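Local coordinates for alanine dehydrogenase (Archaeoglobus fulgidus, PDB 1OMO), which catalyses the NAD-dependent oxidative deamination of L-alanine to pyruvate, and the reverse reductive amination, as a homodimer, at residues G63-N68 and I295-V300; E10-I15 and A101-S106; K233-V238 and L275-E280; I115-L120 and R146-G151; Y169-D172 and S176-V179. All coordinates share one frame; numbering follows the deposited sequence.

Interaction 1: residues G63-N68 and I295-V300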
# COMPACT_ATOMS: atom_id res chain seq x y z
N GLY A 63 1.59 7.92 6.00
CA GLY A 63 0.73 6.81 6.42
C GLY A 63 0.17 6.05 5.25
O GLY A 63 0.26 6.48 4.10
N LEU A 64 -0.40 4.88 5.53
CA LEU A 64 -1.00 4.09 4.47
C LEU A 64 -2.35 3.56 4.92
O LEU A 64 -2.44 2.94 5.96
CB LEU A 64 -0.10 2.90 4.08
CG LEU A 64 -0.82 2.08 2.97
CD1 LEU A 64 0.17 1.64 1.93
CD2 LEU A 64 -1.53 0.86 3.57
N LYS A 65 -3.40 3.81 4.13
CA LYS A 65 -4.71 3.28 4.49
C LYS A 65 -4.91 2.05 3.60
O LYS A 65 -4.59 2.07 2.40
CB LYS A 65 -5.84 4.29 4.23
CG LYS A 65 -7.13 3.92 4.94
CD LYS A 65 -8.28 4.88 4.67
CE LYS A 65 -8.81 4.75 3.22
NZ LYS A 65 -9.93 5.68 3.02
N TRP A 66 -5.41 0.98 4.22
CA TRP A 66 -5.67 -0.30 3.53
C TRP A 66 -7.16 -0.61 3.78
O TRP A 66 -7.55 -1.01 4.87
CB TRP A 66 -4.73 -1.35 4.11
CG TRP A 66 -4.75 -2.71 3.53
CD1 TRP A 66 -4.84 -3.87 4.23
CD2 TRP A 66 -4.52 -3.09 2.17
NE1 TRP A 66 -4.68 -4.95 3.40
CE2 TRP A 66 -4.48 -4.50 2.12
CE3 TRP A 66 -4.35 -2.37 0.97
CZ2 TRP A 66 -4.27 -5.22 0.92
CZ3 TRP A 66 -4.13 -3.07 -0.23
CH2 TRP A 66 -4.10 -4.49 -0.23
N VAL A 67 -7.99 -0.33 2.77
CA VAL A 67 -9.46 -0.47 2.78
C VAL A 67 -9.98 -1.56 1.87
O VAL A 67 -9.46 -1.75 0.77
CB VAL A 67 -10.18 0.73 2.18
CG1 VAL A 67 -11.37 1.06 2.99
CG2 VAL A 67 -9.22 1.86 1.95
N ASN A 68 -11.06 -2.21 2.27
CA ASN A 68 -11.65 -3.25 1.44
C ASN A 68 -13.11 -2.90 1.10
O ASN A 68 -13.73 -2.02 1.71
CB ASN A 68 -11.66 -4.56 2.18
CG ASN A 68 -12.88 -4.69 3.03
OD1 ASN A 68 -13.85 -5.37 2.66
ND2 ASN A 68 -12.88 -4.01 4.16
N ILE A 295 -4.39 11.76 0.79
CA ILE A 295 -4.01 12.92 1.59
C ILE A 295 -5.09 13.29 2.61
O ILE A 295 -4.76 13.79 3.67
CB ILE A 295 -3.62 14.16 0.72
CG1 ILE A 295 -4.77 14.56 -0.22
CG2 ILE A 295 -2.37 13.86 -0.07
CD1 ILE A 295 -4.61 15.93 -0.86
N GLN A 296 -6.35 12.98 2.32
CA GLN A 296 -7.44 13.26 3.27
C GLN A 296 -7.38 12.30 4.47
O GLN A 296 -7.60 12.69 5.62
CB GLN A 296 -8.85 13.17 2.60
CG GLN A 296 -9.05 14.16 1.42
CD GLN A 296 -10.32 13.92 0.55
OE1 GLN A 296 -10.57 12.82 0.06
NE2 GLN A 296 -11.09 14.97 0.33
N ASP A 297 -7.05 11.03 4.20
CA ASP A 297 -6.97 10.04 5.28
C ASP A 297 -5.76 10.34 6.20
O ASP A 297 -5.87 10.26 7.40
CB ASP A 297 -6.89 8.63 4.68
CG ASP A 297 -8.09 8.29 3.84
OD1 ASP A 297 -9.20 8.49 4.34
OD2 ASP A 297 -7.93 7.82 2.68
N VAL A 298 -4.61 10.70 5.63
CA VAL A 298 -3.46 11.02 6.49
C VAL A 298 -3.68 12.31 7.30
O VAL A 298 -3.47 12.32 8.53
CB VAL A 298 -2.15 11.13 5.68
CG1 VAL A 298 -0.99 11.51 6.62
CG2 VAL A 298 -1.85 9.78 5.00
N ALA A 299 -4.15 13.37 6.63
CA ALA A 299 -4.43 14.65 7.30
C ALA A 299 -5.33 14.39 8.50
O ALA A 299 -5.04 14.76 9.64
CB ALA A 299 -5.13 15.62 6.34
N VAL A 300 -6.42 13.71 8.24
CA VAL A 300 -7.34 13.40 9.29
C VAL A 300 -6.77 12.45 10.35
O VAL A 300 -7.09 12.58 11.52
CB VAL A 300 -8.64 12.84 8.70
CG1 VAL A 300 -9.20 11.79 9.60
CG2 VAL A 300 -9.66 13.98 8.52

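Interaction 2: residues E10-I15 and A101-S106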
# COMPACT_ATOMS: atom_id res chain seq x y z
N GLU A 10 -12.87 4.56 19.76
CA GLU A 10 -11.93 5.58 20.25
C GLU A 10 -11.77 6.68 19.22
O GLU A 10 -11.95 7.85 19.56
CB GLU A 10 -10.55 4.96 20.58
CG GLU A 10 -10.56 4.14 21.88
CD GLU A 10 -9.38 3.17 22.02
OE1 GLU A 10 -9.12 2.71 23.15
OE2 GLU A 10 -8.72 2.87 21.01
N VAL A 11 -11.45 6.31 17.98
CA VAL A 11 -11.27 7.32 16.94
C VAL A 11 -12.47 8.27 16.82
O VAL A 11 -12.27 9.47 16.66
CB VAL A 11 -10.97 6.67 15.58
CG1 VAL A 11 -10.93 7.74 14.46
CG2 VAL A 11 -9.66 5.95 15.66
N GLU A 12 -13.70 7.74 16.93
CA GLU A 12 -14.93 8.53 16.85
C GLU A 12 -14.97 9.66 17.85
O GLU A 12 -15.57 10.70 17.59
CB GLU A 12 -16.18 7.64 17.04
CG GLU A 12 -16.40 6.70 15.84
CD GLU A 12 -17.73 5.97 15.84
OE1 GLU A 12 -18.60 6.29 16.68
OE2 GLU A 12 -17.90 5.08 14.98
N SER A 13 -14.31 9.47 18.98
CA SER A 13 -14.30 10.50 20.00
C SER A 13 -13.05 11.38 19.90
O SER A 13 -12.79 12.18 20.80
CB SER A 13 -14.33 9.87 21.40
OG SER A 13 -13.06 9.32 21.76
N LEU A 14 -12.30 11.25 18.81
CA LEU A 14 -11.05 12.01 18.66
C LEU A 14 -10.97 13.07 17.57
O LEU A 14 -9.93 13.70 17.42
CB LEU A 14 -9.88 11.02 18.50
CG LEU A 14 -9.03 10.61 19.71
CD1 LEU A 14 -9.81 10.80 20.97
CD2 LEU A 14 -8.54 9.17 19.57
N ILE A 15 -12.04 13.25 16.80
CA ILE A 15 -12.07 14.27 15.76
C ILE A 15 -13.46 14.84 15.67
O ILE A 15 -14.45 14.15 15.84
CB ILE A 15 -11.80 13.80 14.29
CG1 ILE A 15 -10.37 13.39 14.04
CG2 ILE A 15 -11.92 15.02 13.36
CD1 ILE A 15 -9.97 13.70 12.55
N ALA A 101 -9.81 3.33 10.36
CA ALA A 101 -10.02 4.44 9.44
C ALA A 101 -11.42 4.24 8.81
O ALA A 101 -11.75 4.88 7.81
CB ALA A 101 -8.93 4.47 8.36
N THR A 102 -12.24 3.37 9.41
CA THR A 102 -13.56 3.10 8.83
C THR A 102 -14.41 4.34 9.01
O THR A 102 -14.95 4.88 8.07
CB THR A 102 -14.27 1.88 9.46
OG1 THR A 102 -13.48 0.70 9.25
CG2 THR A 102 -15.66 1.65 8.80
N TYR A 103 -14.48 4.80 10.24
CA TYR A 103 -15.25 5.98 10.50
C TYR A 103 -14.68 7.24 9.87
O TYR A 103 -15.43 8.05 9.33
CB TYR A 103 -15.37 6.17 12.01
CG TYR A 103 -16.00 7.47 12.44
CD1 TYR A 103 -15.22 8.51 12.95
CD2 TYR A 103 -17.39 7.63 12.43
CE1 TYR A 103 -15.80 9.67 13.43
CE2 TYR A 103 -17.97 8.78 12.91
CZ TYR A 103 -17.17 9.80 13.41
OH TYR A 103 -17.74 10.95 13.86
N THR A 104 -13.36 7.42 9.93
CA THR A 104 -12.79 8.64 9.39
C THR A 104 -12.85 8.70 7.89
O THR A 104 -12.67 9.76 7.32
CB THR A 104 -11.32 8.91 9.86
OG1 THR A 104 -10.48 7.78 9.60
CG2 THR A 104 -11.29 9.28 11.37
N THR A 105 -13.07 7.56 7.24
CA THR A 105 -13.18 7.57 5.78
C THR A 105 -14.52 8.27 5.44
O THR A 105 -14.59 9.11 4.54
CB THR A 105 -13.14 6.13 5.19
OG1 THR A 105 -11.82 5.59 5.36
CG2 THR A 105 -13.54 6.11 3.73
N SER A 106 -15.57 7.94 6.20
CA SER A 106 -16.89 8.55 5.97
C SER A 106 -16.84 10.04 6.35
O SER A 106 -17.32 10.91 5.61
CB SER A 106 -17.98 7.86 6.82
OG SER A 106 -18.39 6.66 6.22

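Interaction 3: residues K233-V238 and L275-E280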
# COMPACT_ATOMS: atom_id res chain seq x y z
N LYS A 233 -22.77 20.11 -19.77
CA LYS A 233 -23.27 21.45 -19.46
C LYS A 233 -22.73 22.06 -18.16
O LYS A 233 -23.18 23.13 -17.75
CB LYS A 233 -24.81 21.34 -19.42
CG LYS A 233 -25.59 22.26 -18.50
CD LYS A 233 -27.13 21.95 -18.52
CE LYS A 233 -27.47 20.65 -17.80
NZ LYS A 233 -28.91 20.61 -17.27
N ALA A 234 -21.75 21.40 -17.53
CA ALA A 234 -21.29 21.89 -16.24
C ALA A 234 -19.81 22.16 -16.09
O ALA A 234 -18.99 21.71 -16.89
CB ALA A 234 -21.75 20.89 -15.12
N LYS A 235 -19.47 22.94 -15.06
CA LYS A 235 -18.09 23.20 -14.73
C LYS A 235 -17.77 22.05 -13.73
O LYS A 235 -18.28 22.00 -12.59
CB LYS A 235 -17.94 24.56 -14.05
CG LYS A 235 -16.55 24.80 -13.50
CD LYS A 235 -16.40 26.23 -12.94
CE LYS A 235 -16.32 27.27 -14.06
NZ LYS A 235 -16.44 28.69 -13.57
N ILE A 236 -16.97 21.11 -14.18
CA ILE A 236 -16.62 19.95 -13.37
C ILE A 236 -15.34 20.18 -12.57
O ILE A 236 -14.31 20.54 -13.10
CB ILE A 236 -16.43 18.70 -14.28
CG1 ILE A 236 -17.64 18.52 -15.20
CG2 ILE A 236 -16.23 17.43 -13.42
CD1 ILE A 236 -17.40 17.47 -16.29
N VAL A 237 -15.42 19.97 -11.27
CA VAL A 237 -14.25 20.14 -10.44
C VAL A 237 -13.99 18.79 -9.76
O VAL A 237 -14.78 18.34 -8.92
CB VAL A 237 -14.46 21.28 -9.40
CG1 VAL A 237 -13.26 21.39 -8.40
CG2 VAL A 237 -14.56 22.61 -10.16
N VAL A 238 -12.87 18.16 -10.12
CA VAL A 238 -12.59 16.88 -9.53
C VAL A 238 -11.68 16.93 -8.29
O VAL A 238 -11.12 17.94 -7.91
CB VAL A 238 -11.97 15.87 -10.54
CG1 VAL A 238 -12.76 15.84 -11.84
CG2 VAL A 238 -10.52 16.20 -10.79
N LEU A 275 -5.40 28.73 -7.94
CA LEU A 275 -4.76 28.46 -9.23
C LEU A 275 -5.77 28.44 -10.36
O LEU A 275 -5.41 28.61 -11.53
CB LEU A 275 -4.02 27.12 -9.19
CG LEU A 275 -3.01 26.93 -8.08
CD1 LEU A 275 -2.46 25.52 -8.10
CD2 LEU A 275 -1.91 27.95 -8.26
N LYS A 276 -7.04 28.20 -10.01
CA LYS A 276 -8.13 28.19 -10.97
C LYS A 276 -9.35 28.78 -10.27
O LYS A 276 -9.54 28.62 -9.07
CB LYS A 276 -8.51 26.79 -11.41
CG LYS A 276 -7.40 25.93 -11.91
CD LYS A 276 -6.98 26.25 -13.34
CE LYS A 276 -6.59 24.94 -14.05
NZ LYS A 276 -5.67 25.08 -15.22
N ASP A 277 -10.20 29.43 -11.04
CA ASP A 277 -11.40 30.02 -10.51
C ASP A 277 -12.40 28.92 -10.13
O ASP A 277 -12.34 27.79 -10.64
CB ASP A 277 -11.99 30.95 -11.56
CG ASP A 277 -11.94 30.33 -12.92
OD1 ASP A 277 -13.02 29.94 -13.44
OD2 ASP A 277 -10.82 30.20 -13.47
N GLY A 278 -13.30 29.23 -9.20
CA GLY A 278 -14.30 28.27 -8.83
C GLY A 278 -15.54 28.69 -9.61
O GLY A 278 -15.50 28.89 -10.82
N ARG A 279 -16.64 28.84 -8.92
CA ARG A 279 -17.87 29.26 -9.56
C ARG A 279 -17.65 30.69 -10.06
O ARG A 279 -17.10 31.52 -9.32
CB ARG A 279 -18.99 29.22 -8.54
CG ARG A 279 -20.32 29.75 -9.00
CD ARG A 279 -21.44 29.26 -8.09
NE ARG A 279 -22.63 29.09 -8.91
CZ ARG A 279 -23.11 27.93 -9.34
NH1 ARG A 279 -24.18 27.94 -10.11
NH2 ARG A 279 -22.57 26.78 -8.97
N GLU A 280 -18.04 30.99 -11.30
CA GLU A 280 -17.88 32.35 -11.81
C GLU A 280 -19.20 33.06 -12.14
O GLU A 280 -19.22 34.27 -12.27
CB GLU A 280 -16.96 32.37 -13.04
CG GLU A 280 -16.50 33.80 -13.44
CD GLU A 280 -15.49 34.45 -12.46
OE1 GLU A 280 -15.66 35.66 -12.18
OE2 GLU A 280 -14.53 33.77 -11.99

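Interaction 4: residues I115-L120 and R146-G151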
# COMPACT_ATOMS: atom_id res chain seq x y z
N ILE A 115 -16.56 21.22 2.08
CA ILE A 115 -15.56 22.18 1.62
C ILE A 115 -15.80 22.47 0.13
O ILE A 115 -15.76 23.64 -0.30
CB ILE A 115 -14.11 21.63 1.85
CG1 ILE A 115 -13.80 21.65 3.35
CG2 ILE A 115 -13.07 22.48 1.15
CD1 ILE A 115 -13.82 23.02 3.95
N ALA A 116 -16.09 21.45 -0.67
CA ALA A 116 -16.33 21.73 -2.08
C ALA A 116 -17.57 22.65 -2.29
O ALA A 116 -17.53 23.59 -3.09
CB ALA A 116 -16.49 20.43 -2.88
N ALA A 117 -18.65 22.41 -1.56
CA ALA A 117 -19.83 23.25 -1.73
C ALA A 117 -19.49 24.68 -1.25
O ALA A 117 -19.88 25.65 -1.89
CB ALA A 117 -21.02 22.66 -0.96
N LYS A 118 -18.71 24.80 -0.18
CA LYS A 118 -18.33 26.12 0.31
C LYS A 118 -17.66 26.96 -0.79
O LYS A 118 -17.91 28.17 -0.89
CB LYS A 118 -17.34 26.03 1.48
CG LYS A 118 -16.74 27.42 1.81
CD LYS A 118 -16.00 27.51 3.16
CE LYS A 118 -14.53 27.15 3.01
NZ LYS A 118 -13.77 27.32 4.30
N TYR A 119 -16.84 26.32 -1.62
CA TYR A 119 -16.12 27.01 -2.68
C TYR A 119 -16.84 27.08 -4.00
O TYR A 119 -16.59 27.97 -4.80
CB TYR A 119 -14.77 26.33 -2.93
CG TYR A 119 -13.71 26.68 -1.90
CD1 TYR A 119 -12.91 27.81 -2.07
CD2 TYR A 119 -13.54 25.91 -0.76
CE1 TYR A 119 -11.96 28.17 -1.11
CE2 TYR A 119 -12.60 26.26 0.21
CZ TYR A 119 -11.80 27.40 0.02
OH TYR A 119 -10.87 27.78 0.96
N LEU A 120 -17.74 26.14 -4.24
CA LEU A 120 -18.39 26.08 -5.53
C LEU A 120 -19.87 26.43 -5.63
O LEU A 120 -20.31 26.86 -6.69
CB LEU A 120 -18.16 24.67 -6.09
CG LEU A 120 -16.99 24.33 -6.99
CD1 LEU A 120 -15.95 25.40 -7.03
CD2 LEU A 120 -16.44 22.99 -6.51
N ARG A 146 -22.24 23.07 8.32
CA ARG A 146 -21.20 23.85 8.99
C ARG A 146 -20.98 25.05 8.08
O ARG A 146 -20.45 26.05 8.49
CB ARG A 146 -19.89 23.07 9.10
CG ARG A 146 -19.62 22.48 10.47
CD ARG A 146 -20.69 21.51 10.87
NE ARG A 146 -20.33 20.78 12.08
CZ ARG A 146 -20.99 19.72 12.54
NH1 ARG A 146 -20.59 19.12 13.66
NH2 ARG A 146 -22.05 19.26 11.87
N VAL A 147 -21.39 24.95 6.82
CA VAL A 147 -21.14 26.06 5.92
C VAL A 147 -22.36 26.78 5.38
O VAL A 147 -22.23 27.86 4.79
CB VAL A 147 -20.22 25.60 4.72
CG1 VAL A 147 -18.79 25.34 5.25
CG2 VAL A 147 -20.75 24.33 4.08
N PHE A 148 -23.54 26.21 5.58
CA PHE A 148 -24.77 26.84 5.10
C PHE A 148 -25.90 26.65 6.08
O PHE A 148 -25.99 25.63 6.77
CB PHE A 148 -25.27 26.25 3.77
CG PHE A 148 -24.39 26.50 2.59
CD1 PHE A 148 -23.57 25.49 2.09
CD2 PHE A 148 -24.43 27.72 1.91
CE1 PHE A 148 -22.83 25.66 0.94
CE2 PHE A 148 -23.69 27.91 0.75
CZ PHE A 148 -22.88 26.87 0.26
N ASP A 149 -26.77 27.63 6.15
CA ASP A 149 -27.92 27.47 7.00
C ASP A 149 -28.82 26.75 6.02
O ASP A 149 -29.12 27.27 4.96
CB ASP A 149 -28.49 28.83 7.40
CG ASP A 149 -28.01 29.27 8.77
OD1 ASP A 149 -28.01 28.40 9.69
OD2 ASP A 149 -27.64 30.46 8.92
N ILE A 150 -29.20 25.54 6.35
CA ILE A 150 -30.03 24.74 5.46
C ILE A 150 -31.51 25.07 5.59
O ILE A 150 -32.13 24.81 6.61
CB ILE A 150 -29.76 23.24 5.73
CG1 ILE A 150 -28.30 22.92 5.34
CG2 ILE A 150 -30.72 22.40 4.93
CD1 ILE A 150 -27.89 21.50 5.53
N GLY A 151 -32.06 25.67 4.53
CA GLY A 151 -33.46 26.05 4.54
C GLY A 151 -34.41 24.89 4.43
O GLY A 151 -35.37 24.81 5.18

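Interaction 5: residues Y169-D172 and S176-V179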
# COMPACT_ATOMS: atom_id res chain seq x y z
N TYR A 169 -34.12 12.54 10.99
CA TYR A 169 -32.83 12.96 11.58
C TYR A 169 -32.69 14.48 11.44
O TYR A 169 -32.24 15.18 12.35
CB TYR A 169 -31.67 12.24 10.85
CG TYR A 169 -30.26 12.63 11.31
CD1 TYR A 169 -29.54 11.83 12.20
CD2 TYR A 169 -29.62 13.78 10.80
CE1 TYR A 169 -28.24 12.15 12.58
CE2 TYR A 169 -28.30 14.10 11.18
CZ TYR A 169 -27.62 13.28 12.07
OH TYR A 169 -26.31 13.55 12.43
N CYS A 170 -33.08 14.98 10.27
CA CYS A 170 -33.04 16.40 9.97
C CYS A 170 -33.98 17.14 10.92
O CYS A 170 -33.55 18.01 11.67
CB CYS A 170 -33.50 16.66 8.53
SG CYS A 170 -32.30 16.26 7.26
N GLU A 171 -35.26 16.79 10.87
CA GLU A 171 -36.21 17.47 11.72
C GLU A 171 -35.71 17.52 13.16
O GLU A 171 -35.73 18.58 13.78
CB GLU A 171 -37.58 16.79 11.65
CG GLU A 171 -38.70 17.72 11.18
CD GLU A 171 -39.15 17.42 9.78
OE1 GLU A 171 -39.57 16.26 9.53
OE2 GLU A 171 -39.11 18.36 8.93
N ASP A 172 -35.22 16.40 13.67
CA ASP A 172 -34.74 16.37 15.05
C ASP A 172 -33.84 17.55 15.35
O ASP A 172 -33.93 18.13 16.42
CB ASP A 172 -34.02 15.06 15.36
CG ASP A 172 -34.99 13.91 15.61
OD1 ASP A 172 -34.55 12.74 15.75
OD2 ASP A 172 -36.21 14.20 15.66
N SER A 176 -35.92 21.79 8.40
CA SER A 176 -37.13 21.43 7.67
C SER A 176 -36.77 20.41 6.57
O SER A 176 -35.83 20.61 5.80
CB SER A 176 -37.74 22.69 7.04
OG SER A 176 -38.12 22.45 5.69
N ALA A 177 -37.51 19.31 6.50
CA ALA A 177 -37.20 18.28 5.51
C ALA A 177 -38.37 17.35 5.15
O ALA A 177 -39.29 17.17 5.93
CB ALA A 177 -35.99 17.45 6.02
N SER A 178 -38.32 16.76 3.95
CA SER A 178 -39.39 15.87 3.54
C SER A 178 -38.89 14.82 2.57
O SER A 178 -37.90 15.03 1.88
CB SER A 178 -40.52 16.66 2.87
OG SER A 178 -40.25 16.92 1.49
N VAL A 179 -39.58 13.69 2.52
CA VAL A 179 -39.24 12.61 1.59
C VAL A 179 -39.78 13.07 0.24
O VAL A 179 -40.84 13.70 0.18
CB VAL A 179 -39.91 11.29 2.02
CG1 VAL A 179 -39.64 10.22 0.96
CG2 VAL A 179 -39.37 10.85 3.37

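Interaction 1: residues G63-N68 and I295-V300
D297, on helix 294-311, meets K65 of strand 61-69 in a buried salt bridge. K65 NZ lies 2.9 Å from D297 OD2 and 3.2 Å from D297 OD1, so the ammonium stands close to both oxygens, although the hydrogen bond to OD2 is weak by its geometry. The two side chains cross at about a right angle, and the lysine shaft takes part as well: K65 CD comes within 3.5 Å of D297 CG. A bend at chi3 (71°) in an otherwise extended chain turns the lysine end onto the carboxylate. D297 OD1 also makes a salt bridge with NE of R108, an NAD-binding residue, while K65 NZ is hydrogen-bonded to T105 OG1. A methionine in place of K65 would remove the ammonium and is likely to leave D297 OD2 without this positive charge beside it and T105 OG1 without this partner. One residue on, V298 offers a single methyl to the strand, its CG2 lying 4.0 Å from G63 O. Here the backbones come nearest, with 5.9 Å between the CA atoms of G63 and V298. K65 is the inferred proton donor/acceptor, and its side chain is about 7 Å from the bound NAD at the nearest atoms; the lysine-aspartate-arginine cluster is thus consistent with a place in the active site of this ornithine cyclodeaminase/mu-crystallin family member.

Interaction 2: residues E10-I15 and A101-S106
The CG methylene of E12 sits over one face of the Y103 ring, in a CH-pi contact that is the heart of this helix-to-helix meeting. E12 CG lies 3.5 Å from the ring centroid of Y103 and only 12° off the ring normal, so it rests almost over the middle of the ring. Beyond it the glutamate runs on across one side, bringing E12 OE2 to 3.6 Å from Y103 CD2, with the carboxylate tilted 33° from the ring plane. Y103 reaches this place because its CG is anti to the backbone N (chi1 172°), extending the ring toward helix 8-12. Next to this pair, V11 and T104 meet methyl to methyl at about a right angle, V11 CG1 being 3.5 Å from T104 CG2. A serine at Y103 would probably leave the E12 methylene without the ring face it lies on and open a gap between the two helices. In the second shell, E12 OE2 is hydrogen-bonded to Q8 NE2, and the carboxylate of D100 accepts from the N atoms of T102 and Y103 where helix 102-120 begins. T105 OG1 bonds back to A101 O, 2.6 Å away. Carbon meets carbon in the main contacts between the segments, which implies cohesion by dispersion and ring-face attraction, while the polar end of E12 is engaged by its own helix.

Interaction 3: residues K233-V238 and L275-E280
K235 sends its side chain across to the loop 275-280, and the firm part of the contact is the grip of its NZ on a backbone carbonyl. K235 NZ donates to G278 O at 2.9 Å, with a C=O...N angle of 155° and the donor tilted 17° from the carbonyl plane. The aliphatic end of the lysine leans on the same oxygen, K235 CD standing 3.5 Å from G278 O. The chain leaves the strand straight as far as CD, and a turn about chi3 (-73°) then swings the ammonium to the carbonyl. The same NZ has a second anchor in a salt bridge with E284 OE1, an oxygen that also accepts from E280 N; one carboxylate thereby ties the lysine and the loop backbone together. Against this stands the looser, exposed side. D277 is engaged across the contact by a long salt bridge, its OD1 lying 3.6 Å from K235 NZ. E280 brings CB to 3.8 Å from K235 NZ, but its chain bends at chi2 and turns off from the lysine, leaving E280 OE2 at 5.7 Å from K235 NZ, where opposite charges may still attract weakly. Far from the annotated sites, the contact pins the loop between helix 268-273 and strand 285-289 to a strand of the parallel nucleotide-domain sheet. Strand 234-238 runs there between 285-289 and 264-267, and R279 NH2 reaches across to L120 O at the end of helix 102-120.

Interaction 4: residues I115-L120 and R146-G151
K118 and A117, near the end of helix 102-120, pack against V147 and F148, where helix 135-147 of the Rossmann-fold NAD domain gives way to the loop leading into strand 152-156. The lysine can be followed outward. Its CB begins the contact, with K118 CB lying 4.1 Å from V147 CG1. CG, anti to the backbone N (chi1 170°), stands slightly farther from that methyl, and K118 CD returns to 4.1 Å from V147 CG1, so the valine methyl nestles against the inner half of the chain, the two side chains crossing at about a right angle. A turn at chi3 (89°) then takes CE and NZ away from the valine, and NZ ends in a long, weak ion pair with E25 OE2 of helix 17-32. The exposed side of the contact is therefore an aliphatic one with its charge led off. Deeper in, A117 meets F148 at the edge of the phenyl ring: the alanine methyl is in the ring plane, with A117 CB 4.0 Å from F148 CE1. The ring is also in touch with A121 and S125. At the same edge, near its plane, F148 CZ approaches A117 O at 3.9 Å.

Interaction 5: residues Y169-D172 and S176-V179
C170 and A177 bring together the helix and the second strand of a beta-alpha-beta unit, made of strand 152-156, helix 160-172 and strand 177-179. C170 CB lies 3.6 Å from A177 CB, a close apolar contact, and C170 SG stands a little farther off, 4.1 Å from A177 CB. Both residues also touch V153 of the first strand, so the pair packs where helix and sheet face one another. In this Rossmann-type domain strand 177-179 lies at one margin of the parallel sheet counted within the chain, with S176 and S178 bonded through their backbones to strand 152-156. Just three residues separate the two segments, and E171 bridges the tight return. A177 N donates to E171 OE2 at 3.1 Å, with an N-H...O angle of 149°, meeting the oxygen from above the carboxylate plane, 37° out of it. To arrive there the exposed glutamate curls toward the strand with both chi1 and chi2 off the staggered positions. The price is a second approach with no bond in it: E171 OE2 also stands 3.2 Å from A177 O, two acceptors that are likely to repel. Nearest in the backbone are E171 and S176, whose CA atoms are 5.7 Å apart.

Overall arrangement
Interaction 1 holds the inferred catalytic lysine, and interaction 2 adjoins it, with centres 11 Å apart: K65 CD lies 3.8 Å from A101 CB, and V300 CG1 lies 3.6 Å from T104 CB. The T104 side chain is about 11 Å from the bound NAD at the nearest atoms. Helix 102-120 then carries the structure from interaction 2 to interaction 4, whose centre is 22 Å away. There L120 joins interaction 4 to interaction 3, its CD2 3.9 Å from V237 CB, while interactions 4 and 5 touch by packing alone at G151 and S176. Interactions 3 and 5 reach the same parallel sheet, their centres 31 Å apart. Along the chain, interactions 3, 4 and 5 are nested inside the loop that interaction 1 closes.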